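Local coordinates for proline dehydrogenase (Deinococcus radiodurans, PDB 4H6Q), which oxidises L-proline to delta-1-pyrroline-5-carboxylate with FAD as cofactor and passes the electrons to a quinone, the first step of proline degradation to glutamate, at residues C135-D140 with G164-S169; R189-A194 with N228-D233. All coordinates share one frame; numbering follows the deposited sequence.

Contact 1: C135-D140 with G164-S169. With FAD (flavin-adenine dinucleotide), chain C.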
ATOM      1  N   CYS A 135       4.809   4.374   1.970  1.00  8.14           N
ATOM      2  CA  CYS A 135       4.966   2.951   1.733  1.00  8.75           C
ATOM      3  C   CYS A 135       5.365   2.685   0.276  1.00  7.90           C
ATOM      4  O   CYS A 135       4.716   3.221  -0.641  1.00  9.86           O
ATOM      5  CB  CYS A 135       3.672   2.179   2.060  1.00  9.02           C
ATOM      6  SG  CYS A 135       3.855   0.381   1.753  1.00 10.05           S
ATOM      7  N   LEU A 136       6.407   1.880   0.068  1.00  8.06           N
ATOM      8  CA  LEU A 136       6.770   1.357  -1.260  1.00  8.91           C
ATOM      9  C   LEU A 136       5.951   0.088  -1.487  1.00  9.23           C
ATOM     10  O   LEU A 136       6.245  -0.979  -0.907  1.00 10.16           O
ATOM     11  CB  LEU A 136       8.268   1.036  -1.327  1.00  9.48           C
ATOM     12  CG  LEU A 136       9.168   2.182  -0.805  1.00  9.85           C
ATOM     13  CD1 LEU A 136      10.616   1.733  -0.793  1.00 12.14           C
ATOM     14  CD2 LEU A 136       9.004   3.478  -1.621  1.00 11.19           C
ATOM     15  N   ASP A 137       4.886   0.192  -2.318  1.00  9.81           N
ATOM     16  CA  ASP A 137       4.059  -0.982  -2.648  1.00  9.86           C
ATOM     17  C   ASP A 137       4.948  -2.048  -3.331  1.00 11.04           C
ATOM     18  O   ASP A 137       5.966  -1.741  -3.972  1.00 11.91           O
ATOM     19  CB  ASP A 137       2.961  -0.580  -3.626  1.00  9.22           C
ATOM     20  CG  ASP A 137       1.810   0.169  -2.992  1.00  9.40           C
ATOM     21  OD1 ASP A 137       1.699   0.272  -1.749  1.00 11.68           O
ATOM     22  OD2 ASP A 137       0.961   0.655  -3.832  1.00 11.46           O
ATOM     23  N   MET A 138       4.568  -3.302  -3.179  1.00 10.51           N
ATOM     24  CA  MET A 138       5.284  -4.361  -3.886  1.00 10.59           C
ATOM     25  C   MET A 138       4.573  -4.753  -5.175  1.00 10.42           C
ATOM     26  O   MET A 138       3.378  -5.098  -5.161  1.00 11.68           O
ATOM     27  CB  MET A 138       5.531  -5.587  -2.999  1.00 12.14           C
ATOM     28  CG  MET A 138       6.591  -6.548  -3.602  1.00 11.71           C
ATOM     29  SD  MET A 138       8.259  -5.819  -3.732  1.00 12.88           S
ATOM     30  CE  MET A 138       8.760  -5.717  -2.033  1.00 15.17           C
ATOM     31  N   GLU A 139       5.275  -4.664  -6.306  1.00 10.84           N
ATOM     32  CA  GLU A 139       4.722  -4.991  -7.599  1.00 12.06           C
ATOM     33  C   GLU A 139       5.040  -6.444  -7.961  1.00 12.57           C
ATOM     34  O   GLU A 139       5.115  -7.283  -7.051  1.00 13.13           O
ATOM     35  CB  GLU A 139       5.165  -3.927  -8.639  1.00 13.50           C
ATOM     36  CG  GLU A 139       4.701  -2.501  -8.187  1.00 12.67           C
ATOM     37  CD  GLU A 139       5.035  -1.431  -9.199  1.00 13.99           C
ATOM     38  OE1 GLU A 139       6.113  -0.783  -9.061  1.00 14.90           O
ATOM     39  OE2 GLU A 139       4.225  -1.240 -10.152  1.00 14.58           O
ATOM     40  N   ASP A 140       5.179  -6.787  -9.241  1.00 13.33           N
ATOM     41  CA  ASP A 140       5.321  -8.205  -9.593  1.00 14.08           C
ATOM     42  C   ASP A 140       6.737  -8.726  -9.243  1.00 14.16           C
ATOM     43  O   ASP A 140       7.604  -7.951  -8.829  1.00 15.21           O
ATOM     44  CB  ASP A 140       5.118  -8.364 -11.099  1.00 16.53           C
ATOM     45  CG  ASP A 140       6.239  -7.719 -11.877  1.00 17.89           C
ATOM     46  OD1 ASP A 140       7.178  -8.402 -12.308  1.00 19.23           O
ATOM     47  OD2 ASP A 140       6.235  -6.463 -11.988  1.00 18.70           O
ATOM     48  N   GLY A 164       8.251   2.614   4.601  1.00  9.15           N
ATOM     49  CA  GLY A 164       7.920   1.215   4.801  1.00  8.83           C
ATOM     50  C   GLY A 164       7.787   0.491   3.477  1.00  7.75           C
ATOM     51  O   GLY A 164       7.909   1.121   2.405  1.00  9.69           O
ATOM     52  N   THR A 165       7.525  -0.802   3.541  1.00  8.31           N
ATOM     53  CA  THR A 165       7.276  -1.546   2.300  1.00  9.25           C
ATOM     54  C   THR A 165       6.274  -2.678   2.558  1.00  8.95           C
ATOM     55  O   THR A 165       5.535  -2.606   3.567  1.00  9.08           O
ATOM     56  CB  THR A 165       8.601  -1.986   1.597  1.00 10.30           C
ATOM     57  OG1 THR A 165       8.303  -2.450   0.278  1.00 11.03           O
ATOM     58  CG2 THR A 165       9.353  -3.090   2.348  1.00 10.64           C
ATOM     59  N   VAL A 166       6.226  -3.632   1.628  1.00  9.91           N
ATOM     60  CA  VAL A 166       5.180  -4.650   1.563  1.00  9.42           C
ATOM     61  C   VAL A 166       5.838  -5.999   1.254  1.00  9.17           C
ATOM     62  O   VAL A 166       6.796  -6.050   0.464  1.00 11.00           O
ATOM     63  CB  VAL A 166       4.195  -4.341   0.402  1.00  9.06           C
ATOM     64  CG1 VAL A 166       3.140  -5.432   0.260  1.00 10.91           C
ATOM     65  CG2 VAL A 166       3.555  -2.918   0.564  1.00 10.39           C
ATOM     66  N   LEU A 167       5.349  -7.081   1.876  1.00  9.21           N
ATOM     67  CA  LEU A 167       5.737  -8.435   1.463  1.00 10.05           C
ATOM     68  C   LEU A 167       4.500  -9.231   1.158  1.00 10.07           C
ATOM     69  O   LEU A 167       3.453  -9.133   1.870  1.00 10.83           O
ATOM     70  CB  LEU A 167       6.581  -9.170   2.504  1.00 10.77           C
ATOM     71  CG  LEU A 167       7.956  -8.539   2.743  1.00 11.68           C
ATOM     72  CD1 LEU A 167       8.619  -9.161   3.922  1.00 12.76           C
ATOM     73  CD2 LEU A 167       8.865  -8.653   1.520  1.00 13.01           C
ATOM     74  N   GLN A 168       4.628 -10.046   0.106  1.00 10.29           N
ATOM     75  CA  GLN A 168       3.467 -10.806  -0.415  1.00 11.25           C
ATOM     76  C   GLN A 168       3.546 -12.267   0.027  1.00 11.27           C
ATOM     77  O   GLN A 168       4.557 -12.979  -0.274  1.00 12.47           O
ATOM     78  CB  GLN A 168       3.408 -10.747  -1.956  1.00 11.21           C
ATOM     79  CG  GLN A 168       3.297  -9.334  -2.513  1.00 10.98           C
ATOM     80  CD  GLN A 168       4.050  -9.148  -3.792  1.00 11.21           C
ATOM     81  OE1 GLN A 168       5.182  -9.624  -3.911  1.00 13.07           O
ATOM     82  NE2 GLN A 168       3.497  -8.384  -4.714  1.00 11.82           N
ATOM     83  N   SER A 169       2.515 -12.768   0.706  1.00 11.31           N
ATOM     84  CA  SER A 169       2.578 -14.129   1.271  1.00 11.73           C
ATOM     85  C   SER A 169       2.528 -15.221   0.219  1.00 13.41           C
ATOM     86  O   SER A 169       2.834 -16.387   0.519  1.00 14.09           O
ATOM     87  CB  SER A 169       1.468 -14.379   2.297  1.00 12.48           C
ATOM     88  OG  SER A 169       0.186 -14.602   1.666  1.00 13.41           O
TER
HETATM   89  PA  FAD C2001      -8.997 -12.869  -0.521  0.55 14.40           P
HETATM   90  O1A FAD C2001      -8.713 -14.276   0.015  0.55 15.96           O
HETATM   91  O2A FAD C2001      -8.722 -12.603  -1.943  0.55 18.64           O
HETATM   92  O5B FAD C2001     -10.396 -12.377  -0.285  0.55 12.22           O
HETATM   93  C5B FAD C2001     -10.960 -12.437   1.016  0.55 12.38           C
HETATM   94  C4B FAD C2001     -12.376 -11.905   1.075  0.55 11.53           C
HETATM   95  O4B FAD C2001     -12.302 -10.498   1.024  0.55 10.79           O
HETATM   96  C3B FAD C2001     -13.220 -12.269  -0.093  0.55 13.61           C
HETATM   97  O3B FAD C2001     -13.808 -13.557  -0.021  0.55 16.46           O
HETATM   98  C2B FAD C2001     -14.200 -11.158  -0.086  0.55 11.61           C
HETATM   99  O2B FAD C2001     -15.133 -11.278   0.965  0.55 15.55           O
HETATM  100  C1B FAD C2001     -13.309  -9.992   0.196  0.55 10.69           C
HETATM  101  N9A FAD C2001     -12.704  -9.403  -0.999  0.55  9.62           N
HETATM  102  C8A FAD C2001     -11.343  -9.303  -1.280  0.55 10.01           C
HETATM  103  N7A FAD C2001     -11.124  -8.703  -2.450  0.55  9.02           N
HETATM  104  C5A FAD C2001     -12.372  -8.355  -2.958  0.55  7.85           C
HETATM  105  C6A FAD C2001     -12.794  -7.730  -4.117  0.55  9.64           C
HETATM  106  N6A FAD C2001     -11.866  -7.251  -5.089  0.55 10.71           N
HETATM  107  N1A FAD C2001     -14.114  -7.567  -4.305  0.55 10.89           N
HETATM  108  C2A FAD C2001     -15.025  -7.991  -3.405  0.55 12.06           C
HETATM  109  N3A FAD C2001     -14.675  -8.611  -2.267  0.55 10.34           N
HETATM  110  C4A FAD C2001     -13.376  -8.779  -2.040  0.55  9.21           C
HETATM  111  N1  FAD C2001      -0.775  -6.860  -3.025  0.55  8.53           N
HETATM  112  C2  FAD C2001       0.405  -6.629  -3.661  0.55  8.69           C
HETATM  113  O2  FAD C2001       0.858  -7.584  -4.437  0.55  7.61           O
HETATM  114  N3  FAD C2001       1.120  -5.473  -3.503  0.55  9.52           N
HETATM  115  C4  FAD C2001       0.665  -4.453  -2.675  0.55  9.88           C
HETATM  116  O4  FAD C2001       1.374  -3.313  -2.546  0.55 10.22           O
HETATM  117  C4X FAD C2001      -0.605  -4.648  -1.972  0.55  9.57           C
HETATM  118  N5  FAD C2001      -1.104  -3.678  -1.141  0.55  8.53           N
HETATM  119  C5X FAD C2001      -2.283  -3.950  -0.485  0.55  6.88           C
HETATM  120  C6  FAD C2001      -2.816  -2.982   0.382  0.55  6.56           C
HETATM  121  C7  FAD C2001      -4.014  -3.251   1.093  0.55  7.52           C
HETATM  122  C7M FAD C2001      -4.595  -2.200   2.037  0.55  9.74           C
HETATM  123  C8  FAD C2001      -4.654  -4.501   0.911  0.55  6.68           C
HETATM  124  C8M FAD C2001      -5.922  -4.829   1.651  0.55  6.42           C
HETATM  125  C9  FAD C2001      -4.131  -5.446   0.015  0.55  7.04           C
HETATM  126  C9A FAD C2001      -2.953  -5.186  -0.658  0.55  8.79           C
HETATM  127  N10 FAD C2001      -2.436  -6.171  -1.522  0.55 11.44           N
HETATM  128  C10 FAD C2001      -1.267  -5.902  -2.190  0.55  9.36           C
HETATM  129  C1' FAD C2001      -3.071  -7.468  -1.695  0.55 13.33           C
HETATM  130  C2' FAD C2001      -3.934  -7.653  -2.903  0.55 16.62           C
HETATM  131  O2' FAD C2001      -4.502  -6.379  -3.182  0.55 17.79           O
HETATM  132  C3' FAD C2001      -4.736  -8.874  -2.389  0.55 19.73           C
HETATM  133  O3' FAD C2001      -4.281 -10.119  -2.828  0.55 17.45           O
HETATM  134  C4' FAD C2001      -6.210  -8.814  -2.475  0.55 21.36           C
HETATM  135  O4' FAD C2001      -6.565  -7.694  -1.744  0.55 21.81           O
HETATM  136  C5' FAD C2001      -6.783 -10.085  -1.865  0.55 18.59           C
HETATM  137  O5' FAD C2001      -7.720  -9.732  -0.895  0.55 13.44           O
HETATM  138  P   FAD C2001      -7.739 -10.381   0.558  0.55 10.42           P
HETATM  139  O1P FAD C2001      -6.409 -10.464   1.368  0.55  9.51           O
HETATM  140  O2P FAD C2001      -9.004  -9.738   1.187  0.55 13.71           O
HETATM  141  O3P FAD C2001      -8.238 -11.907   0.382  0.55 13.05           O
HETATM  142  O   HOH W   1       6.301  -9.709  -6.370  1.00 15.22           O
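C135 and G164 pair in parallel strands, and L136 N gives G164 O a nearly straight hydrogen bond (2.9 Å, 176°). T165 OG1 reaches L136 O at 2.8 Å, in the carbonyl plane. The T165 hydroxyl stands opposite its own backbone N (chi1 -168°), which carries it across to that carbonyl. On the face of the sheet that carries C135, V166 CG2 packs on C135 SG at 3.5 Å. The strands belong to one beta-alpha-beta unit of the TIM-type barrel, with helix 144-158 between them, and the flavin edge lies at their C-terminal ends. There FAD N3 donates to M138 O at 2.8 Å, and M138 N donates to FAD O4. The Q168 amide is held by three bonds. NE2 gives one hydrogen to FAD O2 (2.8 Å) and the other to E139 O (3.0 Å), while OE1 accepts from a water that also donates to E139 O. This fixes the rotation of the amide. The M138 chain crosses Q168 at about a right angle, its CG 3.4 Å from Q168 OE1. D137, probably an active-site residue, starts away from strand 163-168; its carboxylate binds K100, R189 and Y280.

Contact 2: R189-A194 with N228-D233. With FAD (flavin-adenine dinucleotide), chain C.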
ATOM      1  N   ARG A 189       3.832  -3.954   5.491  1.00  9.10           N
ATOM      2  CA  ARG A 189       2.468  -4.394   5.212  1.00  8.19           C
ATOM      3  C   ARG A 189       2.516  -5.829   4.659  1.00  9.07           C
ATOM      4  O   ARG A 189       3.230  -6.073   3.683  1.00  9.84           O
ATOM      5  CB  ARG A 189       1.870  -3.456   4.165  1.00  8.74           C
ATOM      6  CG  ARG A 189       0.399  -3.830   3.788  1.00  8.53           C
ATOM      7  CD  ARG A 189      -0.019  -3.226   2.431  1.00  8.89           C
ATOM      8  NE  ARG A 189       0.019  -1.772   2.514  1.00  8.15           N
ATOM      9  CZ  ARG A 189       0.314  -0.948   1.498  1.00  7.36           C
ATOM     10  NH1 ARG A 189       0.420   0.365   1.764  1.00  9.04           N
ATOM     11  NH2 ARG A 189       0.427  -1.430   0.248  1.00  9.49           N
ATOM     12  N   MET A 190       1.814  -6.768   5.284  1.00  9.12           N
ATOM     13  CA  MET A 190       1.691  -8.129   4.765  1.00  9.27           C
ATOM     14  C   MET A 190       0.428  -8.226   3.941  1.00  9.03           C
ATOM     15  O   MET A 190      -0.650  -7.809   4.413  1.00  9.13           O
ATOM     16  CB  MET A 190       1.635  -9.146   5.893  1.00  9.99           C
ATOM     17  CG  MET A 190       2.823  -9.012   6.890  1.00  9.72           C
ATOM     18  SD  MET A 190       4.415  -8.971   6.031  1.00 11.48           S
ATOM     19  CE  MET A 190       5.476  -8.743   7.464  1.00 12.04           C
ATOM     20  N   VAL A 191       0.563  -8.740   2.701  1.00  9.24           N
ATOM     21  CA  VAL A 191      -0.578  -8.902   1.789  1.00  9.53           C
ATOM     22  C   VAL A 191      -0.492 -10.318   1.240  1.00 10.42           C
ATOM     23  O   VAL A 191       0.553 -10.971   1.355  1.00 11.73           O
ATOM     24  CB  VAL A 191      -0.514  -7.884   0.613  1.00  9.85           C
ATOM     25  CG1 VAL A 191      -0.460  -6.459   1.159  1.00 10.25           C
ATOM     26  CG2 VAL A 191       0.683  -8.131  -0.309  1.00  9.95           C
ATOM     27  N   LYS A 192      -1.567 -10.806   0.619  1.00 11.45           N
ATOM     28  CA  LYS A 192      -1.525 -12.107  -0.083  1.00 11.63           C
ATOM     29  C   LYS A 192      -0.734 -11.996  -1.390  1.00 13.20           C
ATOM     30  O   LYS A 192       0.191 -12.791  -1.613  1.00 16.11           O
ATOM     31  CB  LYS A 192      -2.945 -12.667  -0.284  1.00 11.19           C
ATOM     32  CG  LYS A 192      -3.622 -13.024   1.035  1.00 12.37           C
ATOM     33  CD  LYS A 192      -4.930 -13.800   0.801  1.00 12.52           C
ATOM     34  CE  LYS A 192      -5.688 -13.928   2.143  1.00 13.61           C
ATOM     35  NZ  LYS A 192      -6.792 -14.953   1.986  1.00 13.90           N
ATOM     36  N   GLY A 193      -1.084 -11.067  -2.261  1.00 13.23           N
ATOM     37  CA  GLY A 193      -0.375 -10.870  -3.520  1.00 13.07           C
ATOM     38  C   GLY A 193      -1.327 -10.622  -4.672  1.00 13.16           C
ATOM     39  O   GLY A 193      -2.278 -11.376  -4.841  1.00 14.98           O
ATOM     40  N   ALA A 194      -1.074  -9.563  -5.453  1.00 13.19           N
ATOM     41  CA  ALA A 194      -2.052  -9.062  -6.430  1.00 13.39           C
ATOM     42  C   ALA A 194      -1.864  -9.537  -7.854  1.00 14.45           C
ATOM     43  O   ALA A 194      -2.751  -9.310  -8.666  1.00 17.18           O
ATOM     44  CB  ALA A 194      -2.097  -7.541  -6.440  1.00 14.31           C
ATOM     45  N   ASN A 228       1.456  -4.058   9.284  1.00  9.00           N
ATOM     46  CA  ASN A 228       0.153  -3.692   8.719  1.00  7.90           C
ATOM     47  C   ASN A 228      -0.488  -4.965   8.181  1.00  7.81           C
ATOM     48  O   ASN A 228       0.066  -5.585   7.253  1.00  9.23           O
ATOM     49  CB  ASN A 228       0.280  -2.602   7.629  1.00  7.96           C
ATOM     50  CG  ASN A 228       1.171  -1.474   8.062  1.00  8.04           C
ATOM     51  OD1 ASN A 228       0.865  -0.780   9.050  1.00  9.31           O
ATOM     52  ND2 ASN A 228       2.310  -1.284   7.370  1.00  9.61           N
ATOM     53  N   VAL A 229      -1.603  -5.354   8.781  1.00  7.89           N
ATOM     54  CA  VAL A 229      -2.267  -6.610   8.419  1.00  8.51           C
ATOM     55  C   VAL A 229      -3.306  -6.273   7.344  1.00  8.85           C
ATOM     56  O   VAL A 229      -4.456  -5.927   7.649  1.00  8.48           O
ATOM     57  CB  VAL A 229      -2.904  -7.254   9.668  1.00  8.68           C
ATOM     58  CG1 VAL A 229      -3.582  -8.591   9.325  1.00 10.05           C
ATOM     59  CG2 VAL A 229      -1.824  -7.486  10.739  1.00 10.56           C
ATOM     60  N   ALA A 230      -2.844  -6.279   6.083  1.00  9.22           N
ATOM     61  CA  ALA A 230      -3.657  -5.816   4.951  1.00  8.42           C
ATOM     62  C   ALA A 230      -4.387  -6.983   4.306  1.00  9.23           C
ATOM     63  O   ALA A 230      -3.800  -7.719   3.497  1.00 10.73           O
ATOM     64  CB  ALA A 230      -2.754  -5.120   3.925  1.00  8.86           C
ATOM     65  N   THR A 231      -5.646  -7.160   4.680  1.00  9.67           N
ATOM     66  CA  THR A 231      -6.476  -8.235   4.148  1.00  9.50           C
ATOM     67  C   THR A 231      -7.923  -7.969   4.477  1.00 10.26           C
ATOM     68  O   THR A 231      -8.225  -7.234   5.450  1.00 11.09           O
ATOM     69  CB  THR A 231      -6.055  -9.632   4.726  1.00  9.92           C
ATOM     70  OG1 THR A 231      -6.804 -10.671   4.082  1.00 11.04           O
ATOM     71  CG2 THR A 231      -6.295  -9.742   6.261  1.00 12.41           C
ATOM     72  N   HIS A 232      -8.824  -8.553   3.681  1.00 10.93           N
ATOM     73  CA  HIS A 232     -10.254  -8.516   4.003  1.00 11.28           C
ATOM     74  C   HIS A 232     -10.750  -9.915   4.413  1.00 12.14           C
ATOM     75  O   HIS A 232     -11.959 -10.146   4.539  1.00 13.41           O
ATOM     76  CB  HIS A 232     -11.078  -8.000   2.823  1.00 11.94           C
ATOM     77  CG  HIS A 232     -10.426  -6.859   2.096  1.00 10.39           C
ATOM     78  ND1 HIS A 232      -9.577  -7.065   1.021  1.00 11.54           N
ATOM     79  CD2 HIS A 232     -10.499  -5.509   2.274  1.00 10.96           C
ATOM     80  CE1 HIS A 232      -9.135  -5.892   0.589  1.00 10.70           C
ATOM     81  NE2 HIS A 232      -9.685  -4.932   1.333  1.00 10.91           N
ATOM     82  N   ASP A 233      -9.809 -10.843   4.609  1.00 12.58           N
ATOM     83  CA  ASP A 233     -10.144 -12.237   4.951  1.00 13.05           C
ATOM     84  C   ASP A 233     -10.437 -12.338   6.462  1.00 13.70           C
ATOM     85  O   ASP A 233      -9.547 -12.211   7.289  1.00 13.93           O
ATOM     86  CB  ASP A 233      -8.966 -13.140   4.542  1.00 12.50           C
ATOM     87  CG  ASP A 233      -9.195 -14.590   4.842  1.00 12.84           C
ATOM     88  OD1 ASP A 233      -9.998 -14.969   5.732  1.00 15.62           O
ATOM     89  OD2 ASP A 233      -8.496 -15.407   4.189  1.00 16.17           O
TER
HETATM   90  PA  FAD C2001      -8.997 -12.869  -0.521  0.55 14.40           P
HETATM   91  O1A FAD C2001      -8.713 -14.276   0.015  0.55 15.96           O
HETATM   92  O2A FAD C2001      -8.722 -12.603  -1.943  0.55 18.64           O
HETATM   93  O5B FAD C2001     -10.396 -12.377  -0.285  0.55 12.22           O
HETATM   94  C5B FAD C2001     -10.960 -12.437   1.016  0.55 12.38           C
HETATM   95  C4B FAD C2001     -12.376 -11.905   1.075  0.55 11.53           C
HETATM   96  O4B FAD C2001     -12.302 -10.498   1.024  0.55 10.79           O
HETATM   97  C3B FAD C2001     -13.220 -12.269  -0.093  0.55 13.61           C
HETATM   98  O3B FAD C2001     -13.808 -13.557  -0.021  0.55 16.46           O
HETATM   99  C2B FAD C2001     -14.200 -11.158  -0.086  0.55 11.61           C
HETATM  100  O2B FAD C2001     -15.133 -11.278   0.965  0.55 15.55           O
HETATM  101  C1B FAD C2001     -13.309  -9.992   0.196  0.55 10.69           C
HETATM  102  N9A FAD C2001     -12.704  -9.403  -0.999  0.55  9.62           N
HETATM  103  C8A FAD C2001     -11.343  -9.303  -1.280  0.55 10.01           C
HETATM  104  N7A FAD C2001     -11.124  -8.703  -2.450  0.55  9.02           N
HETATM  105  C5A FAD C2001     -12.372  -8.355  -2.958  0.55  7.85           C
HETATM  106  C6A FAD C2001     -12.794  -7.730  -4.117  0.55  9.64           C
HETATM  107  N6A FAD C2001     -11.866  -7.251  -5.089  0.55 10.71           N
HETATM  108  N1A FAD C2001     -14.114  -7.567  -4.305  0.55 10.89           N
HETATM  109  C2A FAD C2001     -15.025  -7.991  -3.405  0.55 12.06           C
HETATM  110  N3A FAD C2001     -14.675  -8.611  -2.267  0.55 10.34           N
HETATM  111  C4A FAD C2001     -13.376  -8.779  -2.040  0.55  9.21           C
HETATM  112  N1  FAD C2001      -0.775  -6.860  -3.025  0.55  8.53           N
HETATM  113  C2  FAD C2001       0.405  -6.629  -3.661  0.55  8.69           C
HETATM  114  O2  FAD C2001       0.858  -7.584  -4.437  0.55  7.61           O
HETATM  115  N3  FAD C2001       1.120  -5.473  -3.503  0.55  9.52           N
HETATM  116  C4  FAD C2001       0.665  -4.453  -2.675  0.55  9.88           C
HETATM  117  O4  FAD C2001       1.374  -3.313  -2.546  0.55 10.22           O
HETATM  118  C4X FAD C2001      -0.605  -4.648  -1.972  0.55  9.57           C
HETATM  119  N5  FAD C2001      -1.104  -3.678  -1.141  0.55  8.53           N
HETATM  120  C5X FAD C2001      -2.283  -3.950  -0.485  0.55  6.88           C
HETATM  121  C6  FAD C2001      -2.816  -2.982   0.382  0.55  6.56           C
HETATM  122  C7  FAD C2001      -4.014  -3.251   1.093  0.55  7.52           C
HETATM  123  C7M FAD C2001      -4.595  -2.200   2.037  0.55  9.74           C
HETATM  124  C8  FAD C2001      -4.654  -4.501   0.911  0.55  6.68           C
HETATM  125  C8M FAD C2001      -5.922  -4.829   1.651  0.55  6.42           C
HETATM  126  C9  FAD C2001      -4.131  -5.446   0.015  0.55  7.04           C
HETATM  127  C9A FAD C2001      -2.953  -5.186  -0.658  0.55  8.79           C
HETATM  128  N10 FAD C2001      -2.436  -6.171  -1.522  0.55 11.44           N
HETATM  129  C10 FAD C2001      -1.267  -5.902  -2.190  0.55  9.36           C
HETATM  130  C1' FAD C2001      -3.071  -7.468  -1.695  0.55 13.33           C
HETATM  131  C2' FAD C2001      -3.934  -7.653  -2.903  0.55 16.62           C
HETATM  132  O2' FAD C2001      -4.502  -6.379  -3.182  0.55 17.79           O
HETATM  133  C3' FAD C2001      -4.736  -8.874  -2.389  0.55 19.73           C
HETATM  134  O3' FAD C2001      -4.281 -10.119  -2.828  0.55 17.45           O
HETATM  135  C4' FAD C2001      -6.210  -8.814  -2.475  0.55 21.36           C
HETATM  136  O4' FAD C2001      -6.565  -7.694  -1.744  0.55 21.81           O
HETATM  137  C5' FAD C2001      -6.783 -10.085  -1.865  0.55 18.59           C
HETATM  138  O5' FAD C2001      -7.720  -9.732  -0.895  0.55 13.44           O
HETATM  139  P   FAD C2001      -7.739 -10.381   0.558  0.55 10.42           P
HETATM  140  O1P FAD C2001      -6.409 -10.464   1.368  0.55  9.51           O
HETATM  141  O2P FAD C2001      -9.004  -9.738   1.187  0.55 13.71           O
HETATM  142  O3P FAD C2001      -8.238 -11.907   0.382  0.55 13.05           O
HETATM  143  O   HOH W   2      -3.940  -9.260   1.190  1.00 11.77           O
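R189 pairs with N228, and M190 with V229, in two parallel strands whose axes differ by 23°. Two backbone hydrogen bonds join them: M190 N to N228 O at 2.9 Å, and A230 N to M190 O. Apolar contacts gather on A230 CB. R189 CG lies 3.4 Å from it, and V191 CG1 also touches it. V191 points both methyls at the flavin: CG1 meets C9A and N10, and CG2 comes within 3.3 Å of FAD N1.

Charged contacts come next. Extended beyond CG, the K192 chain runs alongside the pyrophosphate and brings NZ to D233 OD2 (2.8 Å), a salt bridge on the anti lone pair. The same NZ binds FAD O1A, and D210 is a further partner. The lysine charge is probably shared between two carboxylates and a phosphate. R189 NH2 donates to FAD N5 at 3.1 Å with a bent angle of 137°. The R189 guanidinium also binds D137, S98 and Q257, which should hold it firmly in place.

Polar bonds to the cofactor form the third group. T231 OG1 donates to FAD O1P and accepts from D233 N, forming an ST turn. H232 grips FAD O2P twice, through N and through ND1 (2.7 Å), with the oxygen at the ring edge. A water links K192 N, A230 O and FAD O1P. A194 N donates to FAD O2. This is the C-terminal rim of a TIM-type barrel, where the ends of two neighbouring strands and the loops after them bind the flavin and the pyrophosphate of FAD.

From the N terminus, strand 133-136 comes first. Helix 144-158 then leads to strand 163-168, where contact 1 closes its loop. The chain goes on through helix 174-180 to strand 188-191. Helix 206-222 follows, and strand 227-230 closes contact 2. The two loops are in series and neither nest nor cross. Strands 163-168 and 188-191 are neighbours in the sheet, so the contacts join side by side, with centres about 10 Å apart. R189 N lies 2.9 Å from T165 O, a probable hydrogen bond. Together the two contacts tie four successive barrel strands beside one FAD. Both contacts meet at FAD O2 on the pyrimidine edge; contact 2 also reaches N5 and the phosphates.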